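Local coordinates for protein BT_4661 (Bacteroides thetaiotaomicron, PDB 4AK2) that binds heparin and heparan sulfate through this C-terminal glycan-binding domain, probably at the cell surface as part of a heparin utilisation system, at residues T46-K49 and S54-W57; A70-S75 and V92-T97; F165-A170 and P271-F276. All coordinates share one frame; numbering follows the deposited sequence.

Contact 1 (T46-K49 and S54-W57); sequences TDAK and SLKW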
# COMPACT_ATOMS: atom_id res chain seq x y z
N THR A 46 17.72 13.90 0.89
CA THR A 46 18.60 12.84 0.40
C THR A 46 19.90 12.86 1.14
O THR A 46 20.26 13.91 1.66
CB THR A 46 18.85 12.95 -1.15
OG1 THR A 46 19.61 11.83 -1.58
CG2 THR A 46 19.63 14.22 -1.50
N ASP A 47 20.62 11.73 1.15
CA ASP A 47 22.00 11.73 1.64
C ASP A 47 23.02 11.82 0.48
O ASP A 47 24.21 11.73 0.71
CB ASP A 47 22.33 10.56 2.60
CG ASP A 47 22.15 9.19 1.98
OD1 ASP A 47 21.58 9.08 0.88
OD2 ASP A 47 22.53 8.19 2.63
N ALA A 48 22.54 12.00 -0.76
CA ALA A 48 23.47 12.21 -1.88
C ALA A 48 24.25 13.50 -1.62
O ALA A 48 23.64 14.56 -1.37
CB ALA A 48 22.70 12.30 -3.16
N LYS A 49 25.58 13.42 -1.68
CA LYS A 49 26.39 14.61 -1.36
C LYS A 49 26.16 15.72 -2.37
O LYS A 49 26.23 16.89 -2.03
CB LYS A 49 27.89 14.27 -1.31
CG LYS A 49 28.23 13.13 -0.34
CD LYS A 49 28.11 13.58 1.11
N SER A 54 21.29 16.88 -8.57
CA SER A 54 22.38 16.14 -9.24
C SER A 54 21.96 14.74 -9.63
O SER A 54 22.76 14.02 -10.23
CB SER A 54 23.60 16.02 -8.34
OG SER A 54 23.36 15.07 -7.28
N LEU A 55 20.76 14.34 -9.26
CA LEU A 55 20.31 12.98 -9.50
C LEU A 55 19.47 12.85 -10.76
O LEU A 55 18.74 13.78 -11.08
CB LEU A 55 19.47 12.52 -8.29
CG LEU A 55 20.26 12.47 -6.99
CD1 LEU A 55 19.33 12.21 -5.82
CD2 LEU A 55 21.34 11.42 -7.05
N LYS A 56 19.57 11.71 -11.45
CA LYS A 56 18.68 11.40 -12.59
C LYS A 56 17.46 10.69 -11.99
O LYS A 56 17.60 9.63 -11.33
CB LYS A 56 19.33 10.48 -13.63
CG LYS A 56 18.39 10.02 -14.78
N TRP A 57 16.28 11.27 -12.22
CA TRP A 57 15.02 10.72 -11.65
C TRP A 57 14.28 9.96 -12.71
O TRP A 57 14.03 10.48 -13.77
CB TRP A 57 14.17 11.85 -11.11
CG TRP A 57 14.86 12.61 -10.00
CD1 TRP A 57 15.67 13.72 -10.12
CD2 TRP A 57 14.82 12.29 -8.59
NE1 TRP A 57 16.11 14.13 -8.89
CE2 TRP A 57 15.62 13.29 -7.93
CE3 TRP A 57 14.20 11.32 -7.83
CZ2 TRP A 57 15.79 13.29 -6.57
CZ3 TRP A 57 14.38 11.32 -6.45
CH2 TRP A 57 15.17 12.28 -5.84
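Across the loop between Ala48 and Leu55 the two backbones run well apart, 8.3 Å between the CA of Ala48 and the CA of Leu55, with no hydrogen bond between the segments, so side chains alone make the contact. Leu55 carries most of it. Its CG is anti to its own carbonyl carbon (chi1 -63°), which sends the fork of the side chain across to the 46-49 segment, where each methyl finds a different partner. CD2 meets the methyl of Ala48, 4.2 Å from Ala48 CB, while CD1 comes to 4.3 Å from Thr46 OG1, a loose approach to the hydroxyl. Both Ala48 and Leu55 are buried; the small methyl of Ala48 lets Leu55 CD2 come alongside, and a branched chain at 55 can serve two neighbours at once. Leu55 also touches Ala96 and Ala98 of strand 89-98.

Thr46 earns its place by shaping the backbone. Its OG1 accepts a nearly straight hydrogen bond from Ala48 N, at 3.0 Å and 170°, and so closes an ST turn; the same oxygen is also hydrogen-bonded to the carbonyl O of Tyr9. The turn sets Ala48 facing Leu55. Asp47 ties its carboxylate to Tyr9 N and Thr8 OG1. Further along, the CB of Leu55 lies 3.6 Å above one face of the Trp57 ring, near its rim, and the indole is fixed by NE1 bonding to Leu52 O and by an edge-to-face meeting with Phe10. The whole is a small, mostly apolar closure of the loop between strand 45-46 and strand 56-63, an outermost strand of the four-stranded mixed sheet, with an ST turn at the loop's start.

Contact 2 (A70-S75 and V92-T97); sequences ATINES and VMVTAT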
# COMPACT_ATOMS: atom_id res chain seq x y z
N ALA A 70 2.12 7.22 -14.78
CA ALA A 70 2.97 8.16 -14.04
C ALA A 70 4.10 8.63 -14.94
O ALA A 70 4.67 7.83 -15.71
CB ALA A 70 3.55 7.47 -12.80
N THR A 71 4.47 9.90 -14.78
CA THR A 71 5.69 10.45 -15.36
C THR A 71 6.47 11.23 -14.31
O THR A 71 5.97 11.53 -13.20
CB THR A 71 5.41 11.39 -16.57
OG1 THR A 71 4.57 12.46 -16.12
CG2 THR A 71 4.68 10.65 -17.67
N ILE A 72 7.71 11.54 -14.62
CA ILE A 72 8.59 12.21 -13.66
C ILE A 72 9.42 13.22 -14.43
O ILE A 72 9.77 13.00 -15.60
CB ILE A 72 9.47 11.21 -12.85
CG1 ILE A 72 10.06 11.86 -11.58
CG2 ILE A 72 10.60 10.62 -13.70
CD1 ILE A 72 10.58 10.84 -10.56
N ASN A 73 9.69 14.37 -13.80
CA ASN A 73 10.67 15.30 -14.32
C ASN A 73 12.06 14.75 -13.98
O ASN A 73 12.38 14.58 -12.80
CB ASN A 73 10.39 16.70 -13.76
CG ASN A 73 11.40 17.74 -14.22
OD1 ASN A 73 12.62 17.49 -14.23
ND2 ASN A 73 10.91 18.92 -14.58
N GLU A 74 12.88 14.43 -14.99
CA GLU A 74 14.18 13.76 -14.78
C GLU A 74 15.17 14.58 -13.93
O GLU A 74 16.06 14.01 -13.28
CB GLU A 74 14.80 13.37 -16.13
CG GLU A 74 16.03 12.45 -16.05
CD GLU A 74 16.76 12.31 -17.38
OE1 GLU A 74 16.92 13.31 -18.08
OE2 GLU A 74 17.18 11.18 -17.71
N SER A 75 15.02 15.91 -13.93
CA SER A 75 15.91 16.83 -13.19
C SER A 75 15.37 17.13 -11.80
O SER A 75 16.11 17.12 -10.81
CB SER A 75 16.08 18.18 -13.94
OG SER A 75 16.74 19.15 -13.09
N VAL A 92 3.96 3.92 -7.37
CA VAL A 92 5.04 4.03 -8.32
C VAL A 92 6.35 3.59 -7.67
O VAL A 92 6.48 3.65 -6.43
CB VAL A 92 5.20 5.45 -8.94
CG1 VAL A 92 3.89 5.94 -9.55
CG2 VAL A 92 5.69 6.43 -7.89
N MET A 93 7.34 3.18 -8.43
CA MET A 93 8.71 3.04 -7.98
C MET A 93 9.53 4.16 -8.60
O MET A 93 9.55 4.32 -9.84
CB MET A 93 9.29 1.68 -8.37
CG MET A 93 8.69 0.50 -7.62
SD MET A 93 9.02 0.49 -5.81
CE MET A 93 10.80 0.43 -5.85
N VAL A 94 10.19 4.96 -7.73
CA VAL A 94 11.10 6.02 -8.15
C VAL A 94 12.51 5.54 -8.07
O VAL A 94 12.89 4.93 -7.04
CB VAL A 94 10.91 7.30 -7.34
CG1 VAL A 94 11.96 8.34 -7.73
CG2 VAL A 94 9.51 7.81 -7.53
N THR A 95 13.26 5.73 -9.16
CA THR A 95 14.70 5.43 -9.12
C THR A 95 15.48 6.72 -9.25
O THR A 95 15.18 7.53 -10.15
CB THR A 95 15.09 4.45 -10.24
OG1 THR A 95 14.35 3.24 -10.05
CG2 THR A 95 16.56 4.09 -10.20
N ALA A 96 16.41 6.96 -8.34
CA ALA A 96 17.33 8.08 -8.46
C ALA A 96 18.74 7.57 -8.67
O ALA A 96 19.19 6.67 -7.94
CB ALA A 96 17.26 8.92 -7.21
N THR A 97 19.45 8.13 -9.66
CA THR A 97 20.79 7.68 -9.96
C THR A 97 21.76 8.84 -9.86
O THR A 97 21.52 9.91 -10.42
CB THR A 97 20.85 7.05 -11.37
OG1 THR A 97 19.96 5.94 -11.40
CG2 THR A 97 22.29 6.55 -11.72
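Where Ala70 meets Val92 and Ile72 meets Val94 no flat group takes part; the amide of Asn73 stands beyond these pairs, and the backbone N of Ser75 approaches its OD1 in the carbonyl plane at 2.9 Å. That bond makes an Asx turn, and OD1 also takes Thr76 N, so the asparagine shapes the chain as strand 69-72 ends.

The contact itself is purely aliphatic and has two steps. At the first, the backbones are closer, with the CA atoms of Ala70 and Val92 7.4 Å apart, and the single methyl of Ala70 reaches its partner: Ala70 CB presses on Val92 CG1 at 3.6 Å. Two residues further on the spacing between the CA atoms of Ile72 and Val94 has grown to 8.7 Å, and a longer side chain is called for. Ile72 supplies it by stretching out, with CG1 anti to the backbone N (chi1 -163°) and CD1 continuing in an extended chain (chi2 163°) until it stands 4.0 Å from Val94 CG1. The two side chains meet at a slant. Beta-branched residues serve well here, being at home in strands and offering methyls close to the backbone.

Neighbours complete the layer: Ile81 lies against both Ala70 and Val92, Val59 against Ile72 and Val92, and Tyr12 against Ile72 and Val94. The small antiparallel hairpin of strands 69-72 and 79-82 is thereby laid over a face of the four-stranded mixed sheet, a layered apolar packing consistent with a small beta sandwich.

Contact 3 (F165-A170 and P271-F276); sequences FYYNIA and PIFIWF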
# COMPACT_ATOMS: atom_id res chain seq x y z
N PHE A 165 -3.59 -7.50 -5.36
CA PHE A 165 -2.40 -7.34 -6.20
C PHE A 165 -1.19 -7.29 -5.26
O PHE A 165 -1.27 -6.66 -4.15
CB PHE A 165 -2.37 -6.02 -6.95
CG PHE A 165 -3.50 -5.84 -7.95
CD1 PHE A 165 -4.81 -5.50 -7.50
CD2 PHE A 165 -3.27 -5.92 -9.34
CE1 PHE A 165 -5.84 -5.28 -8.39
CE2 PHE A 165 -4.33 -5.68 -10.22
CZ PHE A 165 -5.60 -5.38 -9.75
N TYR A 166 -0.06 -7.82 -5.67
CA TYR A 166 1.15 -7.73 -4.90
C TYR A 166 2.30 -7.26 -5.74
O TYR A 166 2.49 -7.76 -6.90
CB TYR A 166 1.51 -9.11 -4.30
CG TYR A 166 2.75 -9.10 -3.44
CD1 TYR A 166 2.65 -8.81 -2.08
CD2 TYR A 166 3.99 -9.41 -3.96
CE1 TYR A 166 3.76 -8.80 -1.27
CE2 TYR A 166 5.14 -9.40 -3.17
CZ TYR A 166 5.00 -9.08 -1.81
OH TYR A 166 6.06 -9.07 -0.91
N TYR A 167 3.15 -6.37 -5.23
CA TYR A 167 4.30 -5.86 -5.98
C TYR A 167 5.54 -6.10 -5.15
O TYR A 167 5.71 -5.50 -4.08
CB TYR A 167 4.14 -4.36 -6.29
CG TYR A 167 2.90 -4.16 -7.10
CD1 TYR A 167 2.93 -4.45 -8.49
CD2 TYR A 167 1.70 -3.77 -6.54
CE1 TYR A 167 1.78 -4.38 -9.26
CE2 TYR A 167 0.53 -3.66 -7.33
CZ TYR A 167 0.59 -3.96 -8.71
OH TYR A 167 -0.54 -3.88 -9.49
N ASN A 168 6.41 -6.99 -5.62
CA ASN A 168 7.69 -7.20 -4.95
C ASN A 168 8.49 -5.91 -5.02
O ASN A 168 8.50 -5.21 -6.05
CB ASN A 168 8.48 -8.29 -5.69
CG ASN A 168 9.79 -8.60 -5.00
OD1 ASN A 168 9.85 -8.72 -3.79
ND2 ASN A 168 10.87 -8.68 -5.75
N ILE A 169 9.10 -5.55 -3.90
CA ILE A 169 9.92 -4.33 -3.84
C ILE A 169 11.38 -4.71 -3.78
O ILE A 169 12.12 -4.49 -4.75
CB ILE A 169 9.49 -3.38 -2.68
CG1 ILE A 169 8.09 -2.80 -3.01
CG2 ILE A 169 10.52 -2.31 -2.41
CD1 ILE A 169 7.38 -2.14 -1.83
N ALA A 170 11.79 -5.36 -2.69
CA ALA A 170 13.19 -5.78 -2.55
C ALA A 170 13.34 -7.23 -2.08
O ALA A 170 14.36 -7.63 -1.53
CB ALA A 170 14.01 -4.79 -1.70
N PRO A 271 -8.55 1.47 -0.06
CA PRO A 271 -8.06 2.65 0.68
C PRO A 271 -6.69 2.47 1.35
O PRO A 271 -6.19 3.44 1.97
CB PRO A 271 -9.17 2.80 1.75
CG PRO A 271 -9.51 1.36 2.11
CD PRO A 271 -9.55 0.69 0.71
N ILE A 272 -6.12 1.29 1.28
CA ILE A 272 -4.90 1.03 2.07
C ILE A 272 -3.93 0.11 1.33
O ILE A 272 -4.34 -0.91 0.75
CB ILE A 272 -5.26 0.48 3.48
CG1 ILE A 272 -4.02 0.38 4.40
CG2 ILE A 272 -5.95 -0.88 3.42
CD1 ILE A 272 -4.35 0.09 5.87
N PHE A 273 -2.67 0.46 1.38
CA PHE A 273 -1.60 -0.39 0.91
C PHE A 273 -0.86 -1.00 2.08
O PHE A 273 -0.61 -0.28 3.08
CB PHE A 273 -0.60 0.40 0.05
CG PHE A 273 -0.57 0.02 -1.41
CD1 PHE A 273 0.01 -1.17 -1.81
CD2 PHE A 273 -1.04 0.92 -2.34
CE1 PHE A 273 0.05 -1.53 -3.16
CE2 PHE A 273 -0.99 0.61 -3.70
CZ PHE A 273 -0.43 -0.61 -4.09
N ILE A 274 -0.55 -2.28 2.06
CA ILE A 274 0.25 -2.91 3.10
C ILE A 274 1.67 -3.10 2.55
O ILE A 274 1.87 -3.71 1.49
CB ILE A 274 -0.29 -4.31 3.48
CG1 ILE A 274 -1.79 -4.30 3.77
CG2 ILE A 274 0.55 -4.90 4.62
CD1 ILE A 274 -2.28 -3.26 4.71
N TRP A 275 2.68 -2.56 3.22
CA TRP A 275 4.05 -2.66 2.79
C TRP A 275 4.81 -3.52 3.75
O TRP A 275 5.01 -3.10 4.94
CB TRP A 275 4.68 -1.28 2.62
CG TRP A 275 6.12 -1.25 2.20
CD1 TRP A 275 6.97 -2.30 1.88
CD2 TRP A 275 6.93 -0.05 2.08
NE1 TRP A 275 8.24 -1.82 1.55
CE2 TRP A 275 8.26 -0.48 1.67
CE3 TRP A 275 6.69 1.31 2.29
CZ2 TRP A 275 9.30 0.44 1.50
CZ3 TRP A 275 7.72 2.22 2.11
CH2 TRP A 275 9.00 1.79 1.70
N PHE A 276 5.20 -4.73 3.39
CA PHE A 276 5.94 -5.68 4.21
C PHE A 276 7.42 -5.45 4.05
O PHE A 276 7.96 -5.42 2.96
CB PHE A 276 5.67 -7.13 3.73
CG PHE A 276 4.21 -7.48 3.65
CD1 PHE A 276 3.51 -8.05 4.73
CD2 PHE A 276 3.52 -7.32 2.44
CE1 PHE A 276 2.18 -8.39 4.64
CE2 PHE A 276 2.18 -7.66 2.35
CZ PHE A 276 1.50 -8.19 3.44
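Ile169 and Trp275 cross at about a right angle, the CD1 methyl of the isoleucine sitting over one face of the indole. It forms a CH-pi contact, 3.8 Å from CD1 to the centroid of the five-membered ring of Trp275 and 26° off the normal, and is nearest to NE1 at 3.5 Å. The broad, electron-rich face suits a methyl group; chi1 of 179° carries the indole out toward Ile169, and chi2 of 4° sets how its plane is turned.

Tyr166 meets Phe276 differently. Its CE1 edge, rather than its face, comes to 4.0 Å from Phe276 CD2, and reaches the phenylalanine ring obliquely, neither squarely over its face nor at its edge. Phe276 also has Ile274 CG2 over one face and stacks with Trp236.

Strands 163-168 and 268-276 both pair antiparallel with the long strand 241-254 of the mixed sheet, so they meet here through side chains, with the CA atoms of Ile169 and Trp275 9.0 Å apart. Small residues of that strand accommodate the rings: Ala243 touches Tyr166 and Phe276, Ala246 touches Phe273.

Tyr167 and Phe273 approach edge to edge, CD2 of the tyrosine 4.4 Å from CE1 of the phenylalanine. Both, with Ile169, also touch Met91 of strand 89-98, in the other large sheet. The hydroxyl of Tyr167 is hydrogen-bonded to His63 ND1.

How the contacts relate
Contacts 1, 2 and 3 follow one another along the chain without overlap. Contacts 1 and 2 are neighbours, their centres 12 Å apart, and they share the four-stranded mixed sheet, in which strands 56-63 and 89-98 lie side by side; probable backbone hydrogen bonds from Lys56 N to Thr97 O and from Trp57 N to Glu74 O tie them together. Contact 3 belongs to the other large sheet, close to the spatial centre of the chain, with its centre 19 Å from that of contact 2 and 25 Å from that of contact 1. Within this glycan-binding domain the two sheets meet through Met91 of strand 89-98, although contacts 2 and 3 do not touch, their nearest atoms being about 4 Å apart.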